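Local coordinates for protein lantibiotic dehydratase (Microbispora corallina, PDB 5EHK) that probably dehydrates serine and threonine residues of the precursor peptide of the lantibiotic NAI-107, using glutamate delivered by glutamyl-tRNA, at residues A8-M13 and A552-G557; A147-G152 and G538-L543. One frame throughout, in Å; residues are numbered along the deposited sequence.

In the fold
Both contacts illustrate how a beta-sheet is joined to the elements packed on it through a few side chains, with no hydrogen bond between the paired segments. Strands 6-17 and 147-155 are antiparallel neighbours, and each receives part of one continuous piece of chain: the loop 538-543 and the end of helix 545-556. Contact 1, partly buried, is of mixed chemistry, with an arginine laid on a tryptophan and charged groups at its margin. Contact 2, buried and wholly apolar across the interface, sets a valine on a phenylalanine. Their centres are about 14 Å apart, and M13 links them, its SD packing against F540 and V149.

Contact 1: residues A8-M13 and A552-G557; sequences AWDVFM and AARQAG
The backbones of W9 and R554 approach no closer than 8.6 Å between CA atoms, so side chains span the gap between the start of strand 6-17 and the last turns of helix 545-556. Here the helix packs on a break in the beta structure of this lantibiotic dehydratase, W9 lying in the non-strand part of strand 6-17, and the centre of the packing is a cation-pi stack. R554 points at the strand, with its chain extended from CG to NE, and slides past the indole in the opposite direction. R554 CD sits over the five-membered ring of W9, 3.3 Å from its centroid and 7° off the normal, a CH-pi contact. The guanidinium follows onto the same face, tilted 18° from the indole plane, with R554 CZ 4.5 Å from the same W9 centroid. Q555 adds a looser apolar touch, its CG near the plane of the indole at the CH2 edge. Outside the pair, E791 accepts a hydrogen bond from W9 NE1, which helps fix the rotation of the ring, while E550 forms a salt bridge with R554 NE. H532 NE2 is hydrogen-bonded to Q555 OE1. D10 stands beside the stack, its carboxylate plane almost perpendicular to the guanidinium. Its stronger partner is R383, which meets OD1; D10 OD2 also makes a long salt bridge with R554 NH2, at 4.0 Å.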
loop_
_atom_site.group_PDB
_atom_site.type_symbol
_atom_site.label_atom_id
_atom_site.label_comp_id
_atom_site.label_asym_id
_atom_site.label_seq_id
_atom_site.Cartn_x
_atom_site.Cartn_y
_atom_site.Cartn_z
ATOM N N ALA A 8 -21.977 -32.320 -11.427
ATOM C CA ALA A 8 -22.906 -32.060 -10.317
ATOM C C ALA A 8 -23.349 -33.351 -9.631
ATOM O O ALA A 8 -23.283 -34.440 -10.212
ATOM C CB ALA A 8 -24.123 -31.273 -10.794
ATOM N N TRP A 9 -23.770 -33.226 -8.379
ATOM C CA TRP A 9 -24.344 -34.336 -7.613
ATOM C C TRP A 9 -25.682 -34.766 -8.190
ATOM O O TRP A 9 -26.323 -33.996 -8.896
ATOM C CB TRP A 9 -24.589 -33.900 -6.173
ATOM C CG TRP A 9 -23.414 -33.926 -5.269
ATOM C CD1 TRP A 9 -22.106 -34.146 -5.604
ATOM C CD2 TRP A 9 -23.441 -33.730 -3.858
ATOM N NE1 TRP A 9 -21.319 -34.110 -4.473
ATOM C CE2 TRP A 9 -22.117 -33.842 -3.391
ATOM C CE3 TRP A 9 -24.459 -33.482 -2.943
ATOM C CZ2 TRP A 9 -21.787 -33.710 -2.054
ATOM C CZ3 TRP A 9 -24.134 -33.351 -1.616
ATOM C CH2 TRP A 9 -22.805 -33.465 -1.180
ATOM N N ASP A 10 -26.132 -35.973 -7.858
ATOM C CA ASP A 10 -27.453 -36.403 -8.306
ATOM C C ASP A 10 -28.526 -35.592 -7.604
ATOM O O ASP A 10 -29.469 -35.132 -8.245
ATOM C CB ASP A 10 -27.720 -37.871 -7.963
ATOM C CG ASP A 10 -26.930 -38.836 -8.811
ATOM O OD1 ASP A 10 -26.414 -38.427 -9.871
ATOM O OD2 ASP A 10 -26.869 -40.023 -8.424
ATOM N N VAL A 11 -28.381 -35.419 -6.288
ATOM C CA VAL A 11 -29.380 -34.699 -5.503
ATOM C C VAL A 11 -28.933 -33.278 -5.280
ATOM O O VAL A 11 -27.748 -32.965 -5.446
ATOM C CB VAL A 11 -29.638 -35.341 -4.135
ATOM C CG1 VAL A 11 -30.078 -36.780 -4.308
ATOM C CG2 VAL A 11 -28.393 -35.258 -3.270
ATOM N N PHE A 12 -29.883 -32.425 -4.906
ATOM C CA PHE A 12 -29.600 -31.037 -4.607
ATOM C C PHE A 12 -30.622 -30.531 -3.622
ATOM O O PHE A 12 -31.631 -31.182 -3.417
ATOM C CB PHE A 12 -29.564 -30.172 -5.877
ATOM C CG PHE A 12 -30.775 -30.307 -6.766
ATOM C CD1 PHE A 12 -32.016 -29.809 -6.370
ATOM C CD2 PHE A 12 -30.663 -30.891 -8.021
ATOM C CE1 PHE A 12 -33.116 -29.913 -7.191
ATOM C CE2 PHE A 12 -31.760 -30.997 -8.845
ATOM C CZ PHE A 12 -32.988 -30.509 -8.426
ATOM N N MET A 13 -30.342 -29.402 -2.970
ATOM C CA MET A 13 -31.276 -28.842 -1.999
ATOM C C MET A 13 -32.049 -27.700 -2.639
ATOM O O MET A 13 -31.582 -27.094 -3.593
ATOM C CB MET A 13 -30.562 -28.372 -0.728
ATOM C CG MET A 13 -31.502 -28.083 0.440
ATOM S SD MET A 13 -30.759 -27.288 1.889
ATOM C CE MET A 13 -30.491 -25.615 1.290
ATOM N N ALA A 552 -24.066 -37.727 2.809
ATOM C CA ALA A 552 -23.109 -38.354 3.712
ATOM C C ALA A 552 -22.207 -39.321 2.980
ATOM O O ALA A 552 -21.059 -39.524 3.362
ATOM C CB ALA A 552 -23.807 -39.050 4.828
ATOM N N ALA A 553 -22.725 -39.938 1.929
ATOM C CA ALA A 553 -21.948 -40.952 1.225
ATOM C C ALA A 553 -20.877 -40.337 0.336
ATOM O O ALA A 553 -19.769 -40.859 0.221
ATOM C CB ALA A 553 -22.867 -41.841 0.418
ATOM N N ARG A 554 -21.243 -39.247 -0.322
ATOM C CA ARG A 554 -20.337 -38.506 -1.186
ATOM C C ARG A 554 -19.207 -37.819 -0.397
ATOM O O ARG A 554 -18.031 -37.851 -0.795
ATOM C CB ARG A 554 -21.132 -37.497 -1.982
ATOM C CG ARG A 554 -22.155 -38.151 -2.830
ATOM C CD ARG A 554 -22.821 -37.128 -3.672
ATOM N NE ARG A 554 -23.436 -37.688 -4.866
ATOM C CZ ARG A 554 -22.755 -38.216 -5.877
ATOM N NH1 ARG A 554 -21.419 -38.303 -5.833
ATOM N NH2 ARG A 554 -23.423 -38.670 -6.932
ATOM N N GLN A 555 -19.580 -37.192 0.714
ATOM C CA GLN A 555 -18.607 -36.536 1.570
ATOM C C GLN A 555 -17.679 -37.564 2.215
ATOM O O GLN A 555 -16.486 -37.304 2.396
ATOM C CB GLN A 555 -19.289 -35.640 2.619
ATOM C CG GLN A 555 -19.894 -34.360 2.055
ATOM C CD GLN A 555 -20.552 -33.518 3.134
ATOM O OE1 GLN A 555 -19.872 -32.835 3.895
ATOM N NE2 GLN A 555 -21.879 -33.555 3.201
ATOM N N ALA A 556 -18.218 -38.735 2.528
ATOM C CA ALA A 556 -17.411 -39.816 3.076
ATOM C C ALA A 556 -16.276 -40.178 2.128
ATOM O O ALA A 556 -15.223 -40.654 2.556
ATOM C CB ALA A 556 -18.274 -41.040 3.350
ATOM N N GLY A 557 -16.512 -39.970 0.836
ATOM C CA GLY A 557 -15.514 -40.225 -0.170
ATOM C C GLY A 557 -15.158 -38.991 -0.969
ATOM O O GLY A 557 -14.868 -39.098 -2.155
#

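Contact 2: residues A147-G152 and G538-L543; sequences AGVSGG and GRFTGL
V149 sets one methyl squarely on the ring of F540. Its CG1 stands 3.5 Å from the ring centroid and only 4° off the normal, a CH-pi contact so well centred that all six ring carbons lie at similar distances from the methyl, CZ at 3.7 Å among them. CG1 is placed there by a chi1 of -61°, which turns it anti to the carbonyl carbon, while the second methyl, CG2, lies between the backbone N and the carbonyl carbon. V149 CG2 lies near the base of the ring, 3.9 Å from F540 CD1, and also reaches L543, whose CD2 is 4.3 Å away. Within the two segments CG2 is thus shared between F540 and L543, while CG1 meets the ring alone. The ring is held from its other face as well: R539 CG lies over its centre, 4.1 Å above the plane, so that F540 is sandwiched between an aliphatic carbon of its own loop and the strand. In the fold, this is a connection between strand 521-524 and helix 545-556 folded down onto a beta-sheet, in which strand 147-155 runs between strands 6-17 and 366-379. P142 also touches the valine. Farther out, backbone hydrogen bonds close two overlapping turns of the loop: T541 N to G538 O at 3.3 Å, and L543 N to F540 O at 3.2 Å. G542, within the second turn, has a phi of 100°, where a CB would be jammed against the preceding carbonyl O, and its N is bonded to D548 OD2 in the helix that follows.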
loop_
_atom_site.group_PDB
_atom_site.type_symbol
_atom_site.label_atom_id
_atom_site.label_comp_id
_atom_site.label_asym_id
_atom_site.label_seq_id
_atom_site.Cartn_x
_atom_site.Cartn_y
_atom_site.Cartn_z
ATOM N N ALA A 147 -39.760 -19.419 5.172
ATOM C CA ALA A 147 -39.187 -20.199 4.084
ATOM C C ALA A 147 -38.410 -21.392 4.605
ATOM O O ALA A 147 -38.053 -21.441 5.784
ATOM C CB ALA A 147 -38.298 -19.326 3.227
ATOM N N GLY A 148 -38.155 -22.356 3.722
ATOM C CA GLY A 148 -37.533 -23.590 4.137
ATOM C C GLY A 148 -36.975 -24.398 2.996
ATOM O O GLY A 148 -36.874 -23.889 1.881
ATOM N N VAL A 149 -36.648 -25.665 3.266
ATOM C CA VAL A 149 -35.871 -26.477 2.327
ATOM C C VAL A 149 -36.593 -27.760 1.900
ATOM O O VAL A 149 -37.535 -28.194 2.566
ATOM C CB VAL A 149 -34.502 -26.884 2.930
ATOM C CG1 VAL A 149 -33.686 -25.643 3.248
ATOM C CG2 VAL A 149 -34.706 -27.687 4.197
ATOM N N SER A 150 -36.143 -28.365 0.801
ATOM C CA SER A 150 -36.674 -29.658 0.359
ATOM C C SER A 150 -35.701 -30.395 -0.567
ATOM O O SER A 150 -34.834 -29.780 -1.215
ATOM C CB SER A 150 -38.011 -29.488 -0.365
ATOM O OG SER A 150 -37.864 -28.784 -1.592
ATOM N N GLY A 151 -35.849 -31.719 -0.620
ATOM C CA GLY A 151 -35.093 -32.554 -1.546
ATOM C C GLY A 151 -35.417 -32.316 -3.024
ATOM O O GLY A 151 -36.494 -31.826 -3.380
ATOM N N GLY A 152 -34.463 -32.640 -3.890
ATOM C CA GLY A 152 -34.622 -32.471 -5.321
ATOM C C GLY A 152 -33.637 -33.386 -6.011
ATOM O O GLY A 152 -32.674 -33.818 -5.408
ATOM N N GLY A 538 -25.662 -28.851 5.003
ATOM C CA GLY A 538 -25.260 -29.316 6.309
ATOM C C GLY A 538 -26.215 -29.149 7.469
ATOM O O GLY A 538 -26.551 -30.139 8.130
ATOM N N ARG A 539 -26.650 -27.917 7.729
ATOM C CA ARG A 539 -27.460 -27.640 8.915
ATOM C C ARG A 539 -28.945 -28.040 8.746
ATOM O O ARG A 539 -29.773 -27.837 9.636
ATOM C CB ARG A 539 -27.353 -26.161 9.280
ATOM C CG ARG A 539 -28.051 -25.260 8.287
ATOM C CD ARG A 539 -28.484 -23.991 8.958
ATOM N NE ARG A 539 -29.054 -23.021 8.038
ATOM C CZ ARG A 539 -30.187 -22.364 8.291
ATOM N NH1 ARG A 539 -30.861 -22.605 9.412
ATOM N NH2 ARG A 539 -30.665 -21.485 7.413
ATOM N N PHE A 540 -29.274 -28.584 7.581
ATOM C CA PHE A 540 -30.630 -29.039 7.290
ATOM C C PHE A 540 -30.700 -30.560 7.384
ATOM O O PHE A 540 -31.669 -31.189 6.926
ATOM C CB PHE A 540 -31.071 -28.547 5.906
ATOM C CG PHE A 540 -31.147 -27.046 5.802
ATOM C CD1 PHE A 540 -32.018 -26.328 6.611
ATOM C CD2 PHE A 540 -30.322 -26.351 4.928
ATOM C CE1 PHE A 540 -32.075 -24.949 6.524
ATOM C CE2 PHE A 540 -30.385 -24.975 4.831
ATOM C CZ PHE A 540 -31.260 -24.274 5.629
ATOM N N THR A 541 -29.648 -31.133 7.972
ATOM C CA THR A 541 -29.533 -32.576 8.174
ATOM C C THR A 541 -30.672 -33.096 9.059
ATOM O O THR A 541 -31.014 -32.484 10.071
ATOM C CB THR A 541 -28.167 -32.922 8.793
ATOM O OG1 THR A 541 -27.124 -32.494 7.904
ATOM C CG2 THR A 541 -28.041 -34.414 9.029
ATOM N N GLY A 542 -31.247 -34.230 8.670
ATOM C CA GLY A 542 -32.415 -34.781 9.342
ATOM C C GLY A 542 -33.709 -34.470 8.600
ATOM O O GLY A 542 -34.582 -35.326 8.458
ATOM N N LEU A 543 -33.824 -33.232 8.126
ATOM C CA LEU A 543 -35.001 -32.766 7.394
ATOM C C LEU A 543 -35.196 -33.449 6.043
ATOM O O LEU A 543 -36.326 -33.725 5.638
ATOM C CB LEU A 543 -34.949 -31.252 7.205
ATOM C CG LEU A 543 -35.693 -30.485 8.283
ATOM C CD1 LEU A 543 -35.435 -31.083 9.662
ATOM C CD2 LEU A 543 -35.284 -29.028 8.248
#